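Local coordinates for amorpha-4,11-diene synthase (Artemisia annua, PDB 4GAX), which probably catalyses the metal-dependent cyclisation of farnesyl diphosphate to sesquiterpenes, this form being a mutant alpha-bisabolol synthase, at residues 365-368 with 369-373. Residues are numbered along the deposited sequence; the frame is centred on the assembly and turned at random.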
ATOM      1  N   GLU A 365      16.107   7.094  17.784  1.00 26.77           N
ATOM      2  CA  GLU A 365      17.208   8.050  17.693  1.00 24.83           C
ATOM      3  C   GLU A 365      18.512   7.394  18.139  1.00 28.42           C
ATOM      4  O   GLU A 365      19.576   7.638  17.551  1.00 25.75           O
ATOM      5  CB  GLU A 365      16.926   9.265  18.583  1.00 25.51           C
ATOM      6  CG  GLU A 365      18.047  10.305  18.575  1.00 31.97           C
ATOM      7  CD  GLU A 365      17.696  11.579  19.336  1.00 42.86           C
ATOM      8  OE1 GLU A 365      16.700  11.582  20.092  1.00 42.09           O
ATOM      9  OE2 GLU A 365      18.426  12.582  19.178  1.00 51.51           O
ATOM     10  N   GLU A 366      18.426   6.580  19.191  1.00 23.65           N
ATOM     11  CA  GLU A 366      19.599   5.883  19.733  1.00 26.17           C
ATOM     12  C   GLU A 366      20.061   4.790  18.780  1.00 26.98           C
ATOM     13  O   GLU A 366      21.266   4.592  18.598  1.00 26.21           O
ATOM     14  CB  GLU A 366      19.292   5.304  21.123  1.00 27.75           C
ATOM     15  CG  GLU A 366      19.156   6.390  22.200  1.00 27.82           C
ATOM     16  CD  GLU A 366      18.704   5.844  23.561  1.00 45.82           C
ATOM     17  OE1 GLU A 366      18.247   4.673  23.636  1.00 45.44           O
ATOM     18  OE2 GLU A 366      18.803   6.595  24.561  1.00 45.23           O
ATOM     19  N   ILE A 367      19.103   4.080  18.180  1.00 21.87           N
ATOM     20  CA  ILE A 367      19.418   3.053  17.186  1.00 25.91           C
ATOM     21  C   ILE A 367      20.142   3.665  15.990  1.00 38.16           C
ATOM     22  O   ILE A 367      21.180   3.147  15.553  1.00 31.15           O
ATOM     23  CB  ILE A 367      18.147   2.295  16.721  1.00 29.66           C
ATOM     24  CG1 ILE A 367      17.672   1.334  17.815  1.00 30.79           C
ATOM     25  CG2 ILE A 367      18.409   1.520  15.437  1.00 29.24           C
ATOM     26  CD1 ILE A 367      16.271   0.732  17.567  1.00 28.97           C
ATOM     27  N   LEU A 368      19.611   4.778  15.476  1.00 27.62           N
ATOM     28  CA  LEU A 368      20.216   5.437  14.322  1.00 25.63           C
ATOM     29  C   LEU A 368      21.564   6.074  14.646  1.00 33.68           C
ATOM     30  O   LEU A 368      22.483   6.003  13.830  1.00 38.12           O
ATOM     31  CB  LEU A 368      19.264   6.458  13.684  1.00 21.95           C
ATOM     32  CG  LEU A 368      18.041   5.783  13.065  1.00 22.00           C
ATOM     33  CD1 LEU A 368      17.106   6.808  12.414  1.00 22.44           C
ATOM     34  CD2 LEU A 368      18.478   4.742  12.050  1.00 34.72           C
ATOM     35  N   ALA A 369      21.691   6.686  15.826  1.00 27.26           N
ATOM     36  CA  ALA A 369      22.974   7.272  16.223  1.00 34.01           C
ATOM     37  C   ALA A 369      24.087   6.215  16.258  1.00 40.40           C
ATOM     38  O   ALA A 369      25.245   6.499  15.922  1.00 36.83           O
ATOM     39  CB  ALA A 369      22.859   7.978  17.569  1.00 38.64           C
ATOM     40  N   LYS A 370      23.733   4.998  16.667  1.00 32.73           N
ATOM     41  CA  LYS A 370      24.710   3.919  16.755  1.00 43.78           C
ATOM     42  C   LYS A 370      25.167   3.501  15.352  1.00 46.85           C
ATOM     43  O   LYS A 370      26.354   3.260  15.120  1.00 42.50           O
ATOM     44  CB  LYS A 370      24.142   2.733  17.543  1.00 40.34           C
ATOM     45  CG  LYS A 370      24.891   1.427  17.318  1.00 49.18           C
ATOM     46  CD  LYS A 370      25.436   0.839  18.611  1.00 54.92           C
ATOM     47  CE  LYS A 370      26.337  -0.366  18.312  1.00 58.09           C
ATOM     48  NZ  LYS A 370      25.900  -1.620  18.996  1.00 59.08           N
ATOM     49  N   GLU A 371      24.224   3.464  14.412  1.00 39.36           N
ATOM     50  CA  GLU A 371      24.528   3.169  13.007  1.00 41.92           C
ATOM     51  C   GLU A 371      25.164   4.357  12.277  1.00 43.72           C
ATOM     52  O   GLU A 371      25.447   4.281  11.084  1.00 55.94           O
ATOM     53  CB  GLU A 371      23.270   2.668  12.275  1.00 37.48           C
ATOM     54  CG  GLU A 371      22.969   1.183  12.545  1.00 50.21           C
ATOM     55  CD  GLU A 371      21.495   0.802  12.385  1.00 59.96           C
ATOM     56  OE1 GLU A 371      20.707   1.601  11.829  1.00 61.10           O
ATOM     57  OE2 GLU A 371      21.121  -0.309  12.828  1.00 61.82           O
ATOM     58  N   GLY A 372      25.390   5.448  13.004  1.00 40.37           N
ATOM     59  CA  GLY A 372      25.989   6.650  12.449  1.00 44.49           C
ATOM     60  C   GLY A 372      25.028   7.447  11.580  1.00 45.15           C
ATOM     61  O   GLY A 372      25.453   8.191  10.694  1.00 41.78           O
ATOM     62  N   LYS A 373      23.731   7.310  11.842  1.00 30.53           N
ATOM     63  CA  LYS A 373      22.727   7.936  10.988  1.00 34.52           C
ATOM     64  C   LYS A 373      21.863   8.966  11.704  1.00 34.52           C
ATOM     65  O   LYS A 373      20.654   9.041  11.475  1.00 28.59           O
ATOM     66  CB  LYS A 373      21.855   6.868  10.342  1.00 27.94           C
ATOM     67  CG  LYS A 373      22.603   6.094   9.261  1.00 44.01           C
ATOM     68  CD  LYS A 373      22.121   4.666   9.141  1.00 37.97           C
ATOM     69  CE  LYS A 373      23.025   3.904   8.168  1.00 50.43           C
ATOM     70  NZ  LYS A 373      22.733   2.439   8.161  1.00 63.61           N
TER
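Glu371 folds back along the last turn of helix 351-370, its side chain running beside that of Ile367 in the same direction and slanting across that of Leu368. With CG set beside its own backbone N (chi1 -80°) and the chain extended beyond, CB and CG pass the carbonyl oxygens of Leu368 and Ile367, and the carboxylate reaches two methyls: OE2 lies 4.2 Å from Ile367 CG2, and OE1 3.9 Å from Leu368 CD2. Such loose contacts suit a charged end at an exposed position. Leu368 is the buried member; its side chain touches Phe377 of helix 374-399 and Ser431, as befits a leucine on the inner face. Its CB meets Lys373 CB at 4.2 Å, while the lysine's amino end leads away. The backbone closes the turn: Glu371 N bonds Ile367 O at 3.3 Å, the last regular helical bond. Beyond it, Lys373 N reaches Leu368 O at 2.7 Å from above the carbonyl plane, and Gly372 N adds a weak bond to Ala369 O at 3.1 Å. With the positive phi (75°) of Gly372, readily adopted without a side chain, these two bonds form a Schellman motif, after which Lys373 N-caps the next helix of the all-helical terpene synthase fold.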